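Local coordinates for A207R protein, arginine decarboxylase (Paramecium bursaria Chlorella virus 1, PDB 2NV9) that decarboxylates arginine with a pyridoxal 5'-phosphate cofactor, as a viral enzyme built like eukaryotic ornithine decarboxylases, at residues A110-S115 with C128-R133; E117-H122 with K164-E169; E284-G289 with G326-N331; S298-Q303 with P348-Y353. The protein carries 1 engineered substitution. One frame throughout, in Å; residues are numbered along the deposited sequence.

Interaction 1 of 4, residues A110-S115 with C128-R133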
loop_
_atom_site.group_PDB
_atom_site.type_symbol
_atom_site.label_atom_id
_atom_site.label_comp_id
_atom_site.label_asym_id
_atom_site.label_seq_id
_atom_site.Cartn_x
_atom_site.Cartn_y
_atom_site.Cartn_z
ATOM N N ALA B 110 27.205 1.703 -7.849
ATOM C CA ALA B 110 25.791 1.422 -8.171
ATOM C C ALA B 110 25.656 0.221 -9.101
ATOM O O ALA B 110 26.634 -0.190 -9.729
ATOM C CB ALA B 110 25.133 2.636 -8.815
ATOM N N THR B 111 24.427 -0.282 -9.241
ATOM C CA THR B 111 24.160 -1.396 -10.168
ATOM C C THR B 111 23.513 -0.901 -11.478
ATOM O O THR B 111 22.969 0.209 -11.547
ATOM C CB THR B 111 23.222 -2.459 -9.502
ATOM O OG1 THR B 111 21.981 -1.836 -9.152
ATOM C CG2 THR B 111 23.860 -3.028 -8.260
ATOM N N PHE B 112 23.542 -1.755 -12.505
ATOM C CA PHE B 112 22.837 -1.464 -13.763
ATOM C C PHE B 112 22.473 -2.793 -14.473
ATOM O O PHE B 112 23.016 -3.828 -14.143
ATOM C CB PHE B 112 23.678 -0.580 -14.701
ATOM C CG PHE B 112 24.818 -1.305 -15.368
ATOM C CD1 PHE B 112 24.726 -1.657 -16.722
ATOM C CD2 PHE B 112 25.948 -1.689 -14.643
ATOM C CE1 PHE B 112 25.761 -2.308 -17.346
ATOM C CE2 PHE B 112 26.983 -2.405 -15.271
ATOM C CZ PHE B 112 26.897 -2.690 -16.632
ATOM N N ASP B 113 21.555 -2.697 -15.424
ATOM C CA ASP B 113 21.150 -3.853 -16.251
ATOM C C ASP B 113 20.727 -3.452 -17.673
ATOM O O ASP B 113 20.124 -4.268 -18.394
ATOM C CB ASP B 113 20.097 -4.704 -15.515
ATOM C CG ASP B 113 18.763 -3.949 -15.240
ATOM O OD1 ASP B 113 18.402 -3.010 -15.994
ATOM O OD2 ASP B 113 18.064 -4.347 -14.278
ATOM N N SER B 114 21.082 -2.213 -18.077
ATOM C CA SER B 114 20.658 -1.660 -19.383
ATOM C C SER B 114 21.672 -0.696 -19.946
ATOM O O SER B 114 22.392 -0.032 -19.183
ATOM C CB SER B 114 19.292 -0.945 -19.292
ATOM O OG SER B 114 19.375 0.216 -18.472
ATOM N N SER B 115 21.701 -0.583 -21.267
ATOM C CA SER B 115 22.624 0.342 -21.936
ATOM C C SER B 115 22.243 1.806 -21.678
ATOM O O SER B 115 23.125 2.659 -21.491
ATOM C CB SER B 115 22.697 0.072 -23.440
ATOM O OG SER B 115 21.425 0.274 -24.041
ATOM N N CYS B 128 31.237 6.906 -11.181
ATOM C CA CYS B 128 30.565 5.874 -10.435
ATOM C C CYS B 128 31.043 4.463 -10.871
ATOM O O CYS B 128 31.070 4.144 -12.058
ATOM C CB CYS B 128 29.023 6.032 -10.554
ATOM S SG CYS B 128 28.096 4.961 -9.418
ATOM N N LYS B 129 31.470 3.653 -9.913
ATOM C CA LYS B 129 31.894 2.302 -10.208
ATOM C C LYS B 129 30.642 1.407 -10.353
ATOM O O LYS B 129 29.773 1.426 -9.497
ATOM C CB LYS B 129 32.804 1.744 -9.100
ATOM C CG LYS B 129 33.989 2.681 -8.661
ATOM C CD LYS B 129 34.853 3.021 -9.811
ATOM C CE LYS B 129 36.054 3.945 -9.401
ATOM N NZ LYS B 129 35.567 5.323 -9.171
ATOM N N MET B 130 30.595 0.598 -11.395
ATOM C CA MET B 130 29.345 -0.115 -11.728
ATOM C C MET B 130 29.352 -1.626 -11.449
ATOM O O MET B 130 30.332 -2.340 -11.716
ATOM C CB MET B 130 28.911 0.212 -13.163
ATOM C CG MET B 130 28.767 1.731 -13.491
ATOM S SD MET B 130 27.646 2.636 -12.353
ATOM C CE MET B 130 26.121 1.664 -12.680
ATOM N N ILE B 131 28.216 -2.125 -10.964
ATOM C CA ILE B 131 28.052 -3.544 -10.753
ATOM C C ILE B 131 26.933 -4.008 -11.657
ATOM O O ILE B 131 25.819 -3.547 -11.570
ATOM C CB ILE B 131 27.761 -3.920 -9.258
ATOM C CG1 ILE B 131 28.940 -3.497 -8.365
ATOM C CG2 ILE B 131 27.369 -5.426 -9.144
ATOM C CD1 ILE B 131 28.704 -3.634 -6.911
ATOM N N LEU B 132 27.266 -4.931 -12.555
ATOM C CA LEU B 132 26.294 -5.430 -13.483
ATOM C C LEU B 132 25.374 -6.431 -12.784
ATOM O O LEU B 132 25.820 -7.434 -12.206
ATOM C CB LEU B 132 27.033 -6.038 -14.682
ATOM C CG LEU B 132 26.332 -6.471 -15.979
ATOM C CD1 LEU B 132 26.631 -7.917 -16.302
ATOM C CD2 LEU B 132 24.873 -6.075 -16.170
ATOM N N ARG B 133 24.079 -6.162 -12.855
ATOM C CA ARG B 133 23.101 -7.053 -12.240
ATOM C C ARG B 133 22.557 -8.048 -13.275
ATOM O O ARG B 133 21.974 -7.657 -14.306
ATOM C CB ARG B 133 21.955 -6.295 -11.554
ATOM C CG ARG B 133 21.012 -7.253 -10.780
ATOM C CD ARG B 133 19.876 -6.520 -10.095
ATOM N NE ARG B 133 18.742 -7.399 -9.735
ATOM C CZ ARG B 133 17.667 -6.978 -9.069
ATOM N NH1 ARG B 133 17.588 -5.692 -8.701
ATOM N NH2 ARG B 133 16.680 -7.821 -8.753
HETATM O O HOH W 1 20.241 -3.685 -8.197
#
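Ile131 N donates to Ala110 O at 2.8 Å, the shortest rung of a four-bond parallel ladder between strands 110-112 and 129-133. Ala110 N reaches Lys129 O, Phe112 N reaches Ile131 O, and Arg133 N meets Phe112 O almost linearly, at 174°. Ala110 and Phe112 thus spend both backbone groups on this neighbour. Thr111, between them, leans its CA against Ile131 O (3.1 Å) while its backbone pairs with Phe89 on the next strand, part of the closed TIM barrel.

Ala110, Phe112, Met130 and Leu132 share one face of the sheet. With chi1 at 74°, the Phe112 ring swings across the neighbouring strand, where Leu132 CD2 sits over its face, 4.2 Å from the centroid. Met130 CB approaches Phe112 CD2 obliquely at 3.8 Å. Bends at chi2 and chi3 fold the Met130 thioether back, so that CE lies 4.1 Å from Ala110 CB; Cys128 SG packs on Ala110 CB as well. Helices 115-124 and 156-165 cover this layer.

Thr111 and Ile131 turn to the opposite face. There Thr111 OG1 binds a water at 2.7 Å, which a weak bond links to Arg133 NH1, and Arg133 itself touches the cofactor. Just past the strand, Asp113 bonds Thr92 and forms a salt bridge with Arg272 of the second subunit. The unit is a beta-alpha-beta crossover whose two faces differ in chemistry: hydrophobic beneath the helices, mixed on the other, where Thr111 and one water lie beside Ile131 on the way to Arg133 and the cofactor.

Interaction 2 of 4, residues E117-H122 with K164-E169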
loop_
_atom_site.group_PDB
_atom_site.type_symbol
_atom_site.label_atom_id
_atom_site.label_comp_id
_atom_site.label_asym_id
_atom_site.label_seq_id
_atom_site.Cartn_x
_atom_site.Cartn_y
_atom_site.Cartn_z
ATOM N N GLU B 117 21.012 2.915 -18.986
ATOM C CA GLU B 117 21.515 3.226 -17.656
ATOM C C GLU B 117 22.971 3.709 -17.682
ATOM O O GLU B 117 23.348 4.619 -16.909
ATOM C CB GLU B 117 21.342 2.062 -16.666
ATOM C CG GLU B 117 21.365 2.528 -15.155
ATOM C CD GLU B 117 20.128 3.360 -14.697
ATOM O OE1 GLU B 117 19.143 3.503 -15.465
ATOM O OE2 GLU B 117 20.101 3.802 -13.530
ATOM N N LEU B 118 23.774 3.078 -18.554
ATOM C CA LEU B 118 25.155 3.487 -18.787
ATOM C C LEU B 118 25.289 4.854 -19.437
ATOM O O LEU B 118 26.236 5.562 -19.127
ATOM C CB LEU B 118 25.969 2.449 -19.599
ATOM C CG LEU B 118 26.093 1.029 -19.018
ATOM C CD1 LEU B 118 26.641 0.003 -20.025
ATOM C CD2 LEU B 118 26.974 1.071 -17.766
ATOM N N ASP B 119 24.375 5.193 -20.351
ATOM C CA ASP B 119 24.265 6.541 -20.927
ATOM C C ASP B 119 24.099 7.636 -19.861
ATOM O O ASP B 119 24.784 8.675 -19.919
ATOM C CB ASP B 119 23.137 6.654 -21.949
ATOM C CG ASP B 119 23.347 5.752 -23.150
ATOM O OD1 ASP B 119 24.503 5.388 -23.422
ATOM O OD2 ASP B 119 22.350 5.433 -23.813
ATOM N N LYS B 120 23.216 7.374 -18.900
ATOM C CA LYS B 120 23.001 8.248 -17.738
ATOM C C LYS B 120 24.252 8.354 -16.842
ATOM O O LYS B 120 24.611 9.445 -16.407
ATOM C CB LYS B 120 21.791 7.756 -16.920
ATOM C CG LYS B 120 20.445 8.201 -17.472
ATOM C CD LYS B 120 19.349 7.147 -17.194
ATOM C CE LYS B 120 18.901 7.135 -15.779
ATOM N NZ LYS B 120 18.057 5.953 -15.379
ATOM N N ILE B 121 24.896 7.218 -16.572
ATOM C CA ILE B 121 26.123 7.209 -15.772
ATOM C C ILE B 121 27.197 8.061 -16.458
ATOM O O ILE B 121 27.806 8.921 -15.831
ATOM C CB ILE B 121 26.678 5.778 -15.521
ATOM C CG1 ILE B 121 25.780 4.972 -14.564
ATOM C CG2 ILE B 121 28.170 5.848 -14.995
ATOM C CD1 ILE B 121 25.487 5.642 -13.196
ATOM N N HIS B 122 27.401 7.820 -17.752
ATOM C CA HIS B 122 28.379 8.569 -18.536
ATOM C C HIS B 122 28.142 10.066 -18.453
ATOM O O HIS B 122 29.096 10.845 -18.278
ATOM C CB HIS B 122 28.407 8.090 -20.022
ATOM C CG HIS B 122 29.371 8.850 -20.894
ATOM N ND1 HIS B 122 30.689 8.474 -21.049
ATOM C CD2 HIS B 122 29.209 9.964 -21.652
ATOM C CE1 HIS B 122 31.296 9.321 -21.865
ATOM N NE2 HIS B 122 30.422 10.244 -22.237
ATOM N N LYS B 164 32.635 -0.435 -21.400
ATOM C CA LYS B 164 34.051 -0.274 -21.720
ATOM C C LYS B 164 34.219 0.862 -22.723
ATOM O O LYS B 164 35.065 1.742 -22.546
ATOM C CB LYS B 164 34.631 -1.596 -22.232
ATOM C CG LYS B 164 36.168 -1.689 -22.270
ATOM C CD LYS B 164 36.790 -1.575 -20.851
ATOM C CE LYS B 164 38.306 -1.690 -20.848
ATOM N NZ LYS B 164 38.942 -0.664 -21.721
ATOM N N GLN B 165 33.349 0.869 -23.734
ATOM C CA GLN B 165 33.300 1.906 -24.781
ATOM C C GLN B 165 33.061 3.310 -24.211
ATOM O O GLN B 165 33.642 4.322 -24.684
ATOM C CB GLN B 165 32.219 1.542 -25.799
ATOM C CG GLN B 165 32.046 2.526 -26.952
ATOM C CD GLN B 165 30.683 2.415 -27.599
ATOM O OE1 GLN B 165 29.855 3.370 -27.541
ATOM N NE2 GLN B 165 30.402 1.244 -28.202
ATOM N N LEU B 166 32.254 3.374 -23.153
ATOM C CA LEU B 166 31.987 4.644 -22.487
ATOM C C LEU B 166 33.005 5.015 -21.399
ATOM O O LEU B 166 32.828 6.023 -20.716
ATOM C CB LEU B 166 30.542 4.643 -21.912
ATOM C CG LEU B 166 29.398 4.644 -22.925
ATOM C CD1 LEU B 166 28.084 4.656 -22.236
ATOM C CD2 LEU B 166 29.531 5.865 -23.822
ATOM N N ASP B 167 34.065 4.210 -21.240
ATOM C CA ASP B 167 35.064 4.394 -20.158
ATOM C C ASP B 167 34.420 4.311 -18.742
ATOM O O ASP B 167 34.762 5.055 -17.838
ATOM C CB ASP B 167 35.840 5.702 -20.362
ATOM C CG ASP B 167 37.124 5.774 -19.551
ATOM O OD1 ASP B 167 37.915 4.788 -19.565
ATOM O OD2 ASP B 167 37.387 6.861 -18.932
ATOM N N ILE B 168 33.460 3.399 -18.577
ATOM C CA ILE B 168 32.836 3.186 -17.280
ATOM C C ILE B 168 33.460 1.945 -16.641
ATOM O O ILE B 168 33.539 0.903 -17.277
ATOM C CB ILE B 168 31.295 3.078 -17.455
ATOM C CG1 ILE B 168 30.757 4.465 -17.812
ATOM C CG2 ILE B 168 30.640 2.584 -16.193
ATOM C CD1 ILE B 168 29.412 4.365 -18.466
ATOM N N GLU B 169 33.920 2.067 -15.407
ATOM C CA GLU B 169 34.501 0.938 -14.670
ATOM C C GLU B 169 33.411 -0.025 -14.220
ATOM O O GLU B 169 32.490 0.364 -13.497
ATOM C CB GLU B 169 35.228 1.414 -13.420
ATOM C CG GLU B 169 36.750 1.561 -13.552
ATOM C CD GLU B 169 37.373 1.939 -12.238
ATOM O OE1 GLU B 169 37.649 1.049 -11.397
ATOM O OE2 GLU B 169 37.519 3.157 -12.007
#
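Leu166 is the main bump of this contact: its two methyls fill separate places, CD1 against the helix surface and CD2 over the His122 ring. CD1 enters a shallow hollow walled by Leu118 and His122, coming 4.0 Å from Leu118 CB, with Asp119 OD1 on a further side at 3.8 Å from the same methyl. CD2 takes the other branch and lies over the face of the His122 imidazole, 4.2 Å from the ring centroid and offset toward the rim. The ring stands where it does because CG is anti to the backbone N (chi1 178°), which carries it outward from the helix toward the opposing loop. In that position His122 ND1 donates to Leu166 O at 3.3 Å, a long bond but one lying in the ring plane and directed at a carbonyl lone pair. One leucine therefore meets the imidazole through both its face and its edge.

Ile168 supplies the second bump. Its CD1 fits the hollow among Leu118, Ile121 and His122, passing 3.5 Å from Leu118 O and 4.0 Å from Ile121 CG2.

A Schellman motif at Asp167 ends helix 156-165 and turns the chain, so that Ile168 comes to point at helix 115-124 as Leu166 does. Asp119 OD1 is hydrogen-bonded to Tyr162 of helix 156-165. Beneath the pair, Met130 of strand 129-133 packs on Ile121 and Ile168, while Leu99 of helix 96-105 touches Ile121 as well.

Interaction 3 of 4, residues E284-G289 with G326-N331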
loop_
_atom_site.group_PDB
_atom_site.type_symbol
_atom_site.label_atom_id
_atom_site.label_comp_id
_atom_site.label_asym_id
_atom_site.label_seq_id
_atom_site.Cartn_x
_atom_site.Cartn_y
_atom_site.Cartn_z
ATOM N N GLU B 284 -5.407 -2.164 13.347
ATOM C CA GLU B 284 -4.420 -2.333 12.294
ATOM C C GLU B 284 -5.100 -2.873 11.029
ATOM O O GLU B 284 -6.281 -3.202 11.059
ATOM C CB GLU B 284 -3.339 -3.335 12.724
ATOM C CG GLU B 284 -2.085 -2.677 13.282
ATOM C CD GLU B 284 -1.292 -1.901 12.220
ATOM O OE1 GLU B 284 -0.484 -1.061 12.623
ATOM O OE2 GLU B 284 -1.488 -2.149 11.005
ATOM N N SER B 285 -4.352 -2.945 9.926
ATOM C CA SER B 285 -4.927 -3.352 8.659
ATOM C C SER B 285 -3.812 -3.679 7.635
ATOM O O SER B 285 -2.636 -3.355 7.857
ATOM C CB SER B 285 -5.858 -2.251 8.108
ATOM O OG SER B 285 -5.159 -1.354 7.271
ATOM N N THR B 286 -4.228 -4.283 6.530
ATOM C CA THR B 286 -3.368 -4.567 5.392
ATOM C C THR B 286 -2.881 -3.286 4.713
ATOM O O THR B 286 -1.880 -3.302 3.986
ATOM C CB THR B 286 -4.066 -5.487 4.329
ATOM O OG1 THR B 286 -5.264 -4.863 3.849
ATOM C CG2 THR B 286 -4.363 -6.892 4.893
ATOM N N TYR B 287 -3.566 -2.175 4.983
ATOM C CA TYR B 287 -3.136 -0.872 4.511
ATOM C C TYR B 287 -2.255 -0.168 5.544
ATOM O O TYR B 287 -1.775 0.941 5.283
ATOM C CB TYR B 287 -4.371 0.006 4.215
ATOM C CG TYR B 287 -5.151 -0.497 3.020
ATOM C CD1 TYR B 287 -4.678 -0.275 1.729
ATOM C CD2 TYR B 287 -6.362 -1.184 3.169
ATOM C CE1 TYR B 287 -5.373 -0.754 0.595
ATOM C CE2 TYR B 287 -7.073 -1.640 2.038
ATOM C CZ TYR B 287 -6.575 -1.399 0.753
ATOM O OH TYR B 287 -7.265 -1.859 -0.382
ATOM N N GLY B 288 -2.094 -0.816 6.697
ATOM C CA GLY B 288 -1.215 -0.381 7.783
ATOM C C GLY B 288 0.043 -1.237 7.838
ATOM O O GLY B 288 0.838 -1.209 6.901
ATOM N N GLY B 289 0.249 -1.965 8.936
ATOM C CA GLY B 289 1.445 -2.813 9.104
ATOM C C GLY B 289 1.377 -4.229 8.451
ATOM O O GLY B 289 2.309 -5.039 8.560
ATOM N N GLY B 326 -12.957 -4.761 1.728
ATOM C CA GLY B 326 -13.195 -6.224 1.923
ATOM C C GLY B 326 -11.939 -7.078 1.770
ATOM O O GLY B 326 -11.841 -8.198 2.326
ATOM N N VAL B 327 -10.978 -6.580 1.005
ATOM C CA VAL B 327 -9.684 -7.246 0.833
ATOM C C VAL B 327 -8.847 -7.205 2.118
ATOM O O VAL B 327 -7.939 -8.027 2.323
ATOM C CB VAL B 327 -8.876 -6.624 -0.375
ATOM C CG1 VAL B 327 -8.047 -5.360 0.045
ATOM C CG2 VAL B 327 -7.903 -7.635 -0.937
ATOM N N ASP B 328 -9.158 -6.229 2.974
ATOM C CA ASP B 328 -8.395 -5.972 4.168
ATOM C C ASP B 328 -8.745 -6.978 5.282
ATOM O O ASP B 328 -9.554 -6.706 6.186
ATOM C CB ASP B 328 -8.613 -4.490 4.605
ATOM C CG ASP B 328 -8.044 -4.174 5.993
ATOM O OD1 ASP B 328 -7.041 -4.797 6.405
ATOM O OD2 ASP B 328 -8.577 -3.230 6.652
ATOM N N VAL B 329 -8.150 -8.164 5.177
ATOM C CA VAL B 329 -8.354 -9.219 6.145
ATOM C C VAL B 329 -6.949 -9.633 6.596
ATOM O O VAL B 329 -6.127 -9.980 5.760
ATOM C CB VAL B 329 -9.162 -10.415 5.528
ATOM C CG1 VAL B 329 -9.470 -11.477 6.606
ATOM C CG2 VAL B 329 -10.482 -9.870 4.879
ATOM N N ILE B 330 -6.686 -9.580 7.901
ATOM C CA ILE B 330 -5.369 -10.024 8.432
ATOM C C ILE B 330 -5.190 -11.593 8.387
ATOM O O ILE B 330 -4.132 -12.106 7.970
ATOM C CB ILE B 330 -5.128 -9.419 9.842
ATOM C CG1 ILE B 330 -5.088 -7.885 9.727
ATOM C CG2 ILE B 330 -3.814 -9.935 10.471
ATOM C CD1 ILE B 330 -5.085 -7.097 11.069
ATOM N N ASN B 331 -6.238 -12.314 8.811
ATOM C CA ASN B 331 -6.246 -13.769 8.823
ATOM C C ASN B 331 -7.693 -14.216 8.650
ATOM O O ASN B 331 -8.537 -13.868 9.470
ATOM C CB ASN B 331 -5.647 -14.310 10.139
ATOM C CG ASN B 331 -5.287 -15.773 10.049
ATOM O OD1 ASN B 331 -6.030 -16.574 9.429
ATOM N ND2 ASN B 331 -4.163 -16.152 10.678
#
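A type I beta turn, Ser285 to Gly288, packs against the loop 326-331 and places Thr286 opposite Asp328. Asp328 OD1 is gripped twice by this one residue: Thr286 N donates at 2.9 Å with an angle of 171°, and Thr286 OG1 at 3.1 Å. Both donors come from the same face of the carboxylate, well above its plane. The threonine chi1 of 59° sets OG1 between its own N and carbonyl carbon, which brings hydroxyl and amide to bear on a single oxygen. Asp328 OD2, the other oxygen, lies 3.2 Å from Ser285 CB and is held by Thr323 and by a salt bridge to Lys148 of the second subunit; these donors and the positive charge would probably keep Asp328 ionised.

The turn joins the beta-rich domain's strand 277-282 to helix 291-295 and is braced from within. Ser285 OG accepts from Tyr287 N, an ST turn, and Glu284 OE2 takes Gly289 N (2.7 Å) and Ser285 N from opposite faces of its carboxylate. On the other loop Asp328 centres an inverse gamma turn, and Ile330 with Asn331 forms a classic beta bulge facing Leu319. Ile330 CD1 extends to 4.1 Å from Glu284 O. Thr286 CG2 lies 3.7 Å from Val329 O, a buried carbonyl with no polar partner in the model. At the subunit interface, Tyr287 OH rests 3.6 Å from Val327 CG1 and bonds Asp325, while the tyrosine ring meets Phe295 of the second subunit.

Interaction 4 of 4, residues S298-Q303 with P348-Y353. With PLP (pyridoxal-5'-phosphate), chain J.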
loop_
_atom_site.group_PDB
_atom_site.type_symbol
_atom_site.label_atom_id
_atom_site.label_comp_id
_atom_site.label_asym_id
_atom_site.label_seq_id
_atom_site.Cartn_x
_atom_site.Cartn_y
_atom_site.Cartn_z
ATOM N N SER B 298 1.321 -13.949 3.623
ATOM C CA SER B 298 1.482 -14.235 5.040
ATOM C C SER B 298 0.137 -14.652 5.699
ATOM O O SER B 298 -0.938 -14.122 5.365
ATOM C CB SER B 298 2.066 -12.981 5.704
ATOM O OG SER B 298 2.080 -13.100 7.117
ATOM N N VAL B 299 0.184 -15.655 6.570
ATOM C CA VAL B 299 -0.978 -16.052 7.352
ATOM C C VAL B 299 -0.514 -15.993 8.817
ATOM O O VAL B 299 -0.120 -17.027 9.395
ATOM C CB VAL B 299 -1.495 -17.472 6.998
ATOM C CG1 VAL B 299 -2.766 -17.818 7.783
ATOM C CG2 VAL B 299 -1.803 -17.590 5.520
ATOM N N PRO B 300 -0.543 -14.788 9.402
ATOM C CA PRO B 300 -0.035 -14.527 10.748
ATOM C C PRO B 300 -1.015 -14.879 11.900
ATOM O O PRO B 300 -2.222 -14.584 11.823
ATOM C CB PRO B 300 0.251 -13.028 10.709
ATOM C CG PRO B 300 -0.728 -12.496 9.760
ATOM C CD PRO B 300 -1.057 -13.557 8.775
ATOM N N THR B 301 -0.464 -15.537 12.932
ATOM C CA THR B 301 -1.180 -15.939 14.119
ATOM C C THR B 301 -0.733 -15.010 15.261
ATOM O O THR B 301 0.469 -14.884 15.524
ATOM C CB THR B 301 -0.915 -17.410 14.516
ATOM O OG1 THR B 301 -1.207 -18.283 13.411
ATOM C CG2 THR B 301 -1.787 -17.816 15.688
ATOM N N PRO B 302 -1.691 -14.341 15.922
ATOM C CA PRO B 302 -1.311 -13.434 17.012
ATOM C C PRO B 302 -1.079 -14.207 18.319
ATOM O O PRO B 302 -1.621 -15.292 18.498
ATOM C CB PRO B 302 -2.534 -12.533 17.149
ATOM C CG PRO B 302 -3.698 -13.465 16.773
ATOM C CD PRO B 302 -3.145 -14.354 15.690
ATOM N N GLN B 303 -0.278 -13.628 19.205
ATOM C CA GLN B 303 -0.155 -14.064 20.581
ATOM C C GLN B 303 -1.065 -13.170 21.464
ATOM O O GLN B 303 -0.997 -11.941 21.385
ATOM C CB GLN B 303 1.289 -13.903 21.046
ATOM C CG GLN B 303 2.336 -14.687 20.224
ATOM C CD GLN B 303 2.317 -16.159 20.552
ATOM O OE1 GLN B 303 2.300 -16.545 21.738
ATOM N NE2 GLN B 303 2.245 -17.001 19.509
ATOM N N PRO B 348 4.470 -11.784 16.406
ATOM C CA PRO B 348 5.921 -11.959 16.497
ATOM C C PRO B 348 6.580 -11.687 15.148
ATOM O O PRO B 348 5.923 -11.810 14.104
ATOM C CB PRO B 348 6.057 -13.449 16.856
ATOM C CG PRO B 348 4.821 -13.752 17.551
ATOM C CD PRO B 348 3.766 -13.010 16.784
ATOM N N SER B 349 7.861 -11.340 15.182
ATOM C CA SER B 349 8.701 -11.272 13.985
ATOM C C SER B 349 8.073 -10.421 12.868
ATOM O O SER B 349 7.915 -10.859 11.722
ATOM C CB SER B 349 9.093 -12.684 13.544
ATOM O OG SER B 349 9.787 -13.338 14.606
ATOM N N TRP B 350 7.746 -9.180 13.218
ATOM C CA TRP B 350 6.962 -8.325 12.337
ATOM C C TRP B 350 7.725 -7.050 11.937
ATOM O O TRP B 350 7.149 -5.963 11.921
ATOM C CB TRP B 350 5.577 -8.004 12.962
ATOM C CG TRP B 350 4.517 -7.861 11.890
ATOM C CD1 TRP B 350 3.936 -6.705 11.463
ATOM C CD2 TRP B 350 3.984 -8.897 11.069
ATOM N NE1 TRP B 350 3.053 -6.952 10.449
ATOM C CE2 TRP B 350 3.079 -8.289 10.163
ATOM C CE3 TRP B 350 4.174 -10.285 11.009
ATOM C CZ2 TRP B 350 2.353 -9.028 9.210
ATOM C CZ3 TRP B 350 3.465 -11.006 10.069
ATOM C CH2 TRP B 350 2.542 -10.369 9.192
ATOM N N GLY B 351 9.015 -7.185 11.609
ATOM C CA GLY B 351 9.841 -5.996 11.292
ATOM C C GLY B 351 10.217 -5.837 9.830
ATOM O O GLY B 351 10.764 -4.795 9.444
ATOM N N ALA B 352 9.945 -6.883 9.018
ATOM C CA ALA B 352 10.373 -6.872 7.600
ATOM C C ALA B 352 9.228 -6.559 6.643
ATOM O O ALA B 352 8.272 -7.308 6.582
ATOM C CB ALA B 352 11.092 -8.222 7.192
ATOM N N TYR B 353 9.333 -5.437 5.913
ATOM C CA TYR B 353 8.263 -5.004 4.978
ATOM C C TYR B 353 6.935 -4.838 5.714
ATOM O O TYR B 353 5.869 -5.288 5.244
ATOM C CB TYR B 353 8.127 -5.960 3.757
ATOM C CG TYR B 353 9.446 -6.140 3.075
ATOM C CD1 TYR B 353 10.015 -5.084 2.335
ATOM C CD2 TYR B 353 10.151 -7.359 3.168
ATOM C CE1 TYR B 353 11.281 -5.206 1.721
ATOM C CE2 TYR B 353 11.405 -7.499 2.580
ATOM C CZ TYR B 353 11.987 -6.412 1.861
ATOM O OH TYR B 353 13.214 -6.552 1.253
HETATM N N1 PLP J . 18.495 -6.060 -2.858
HETATM C C2 PLP J . 17.646 -5.728 -3.831
HETATM C C2A PLP J . 18.170 -5.209 -5.193
HETATM C C3 PLP J . 16.276 -5.897 -3.624
HETATM O O3 PLP J . 15.455 -5.572 -4.639
HETATM C C4 PLP J . 15.793 -6.385 -2.407
HETATM C C4A PLP J . 14.248 -6.591 -2.157
HETATM O O4A PLP J . 13.516 -7.179 -2.998
HETATM C C5 PLP J . 16.727 -6.679 -1.405
HETATM C C6 PLP J . 18.081 -6.505 -1.692
HETATM C C5A PLP J . 16.397 -7.212 -0.009
HETATM O O4P PLP J . 15.660 -8.458 -0.114
HETATM P P PLP J . 15.428 -9.347 1.162
HETATM O O1P PLP J . 14.545 -10.494 0.838
HETATM O O2P PLP J . 16.779 -9.797 1.810
HETATM O O3P PLP J . 14.680 -8.359 2.213
#
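The loop that brings Tyr353 to the phosphate of pyridoxal 5'-phosphate rests on residues 298-303 through Trp350 and Pro348. Ser298 OG lies in the plane of the indole, at its edge, 3.5 Å from Trp350 CH2. Its torsion (chi1 172°) carries OG away from the serine N toward the far end of the six-membered ring. Pro300 comes obliquely to the same corner, with CB 3.8 Å from Trp350 CH2. On the five-membered ring NE1 bonds Gly289 O, so the indole has a polar bond as well as packing at CH2.

Further along, Pro348 and Gln303 cross at about a right angle. Gln303 CG meets Pro348 CG at 3.8 Å. Pro348 CD comes 4.0 Å from Thr301 O.

Beyond Trp350 the chain runs to Tyr353, whose OH donates to PLP O3P across only 2.5 Å, with the oxygen near the ring plane. Ser179, Gly216, Gly254, Arg255 and His176 also hydrogen-bond the cofactor. Asn292 bonds both the backbone of Ser298 and Ala352 O, linking the two loops close to Tyr353. No hydrogen bond passes directly between residues 298-303 and 348-353; they meet by van der Waals contact alone, and the polar groups of 348-353 find their partners elsewhere, Trp350 NE1 on Gly289 and Tyr353 OH on the phosphate.

How the interactions relate
Interactions 1 and 2 belong to the same barrel region: helix 115-124 follows strand 109-112, and Met130 and Phe112 of the strands pack on Ile168 and Leu118 of interaction 2. Interaction 1 is buried and backbone-bonded; interaction 2, farther from the chain's centre, is partly exposed and relies mainly on aliphatic fit. Interactions 3 and 4 lie on the other side of that centre, in the beta-rich domain, and are joined through Asn331 to Pro300 and Gly289 to Trp350. Interaction 3 is buried and centred on a carboxylate; like interaction 1 it reaches the second subunit through a salt bridge. Interaction 4 is smaller, partly exposed and without a hydrogen bond between its segments. Interactions 1 and 4 reach the cofactor through Arg133 and Tyr353.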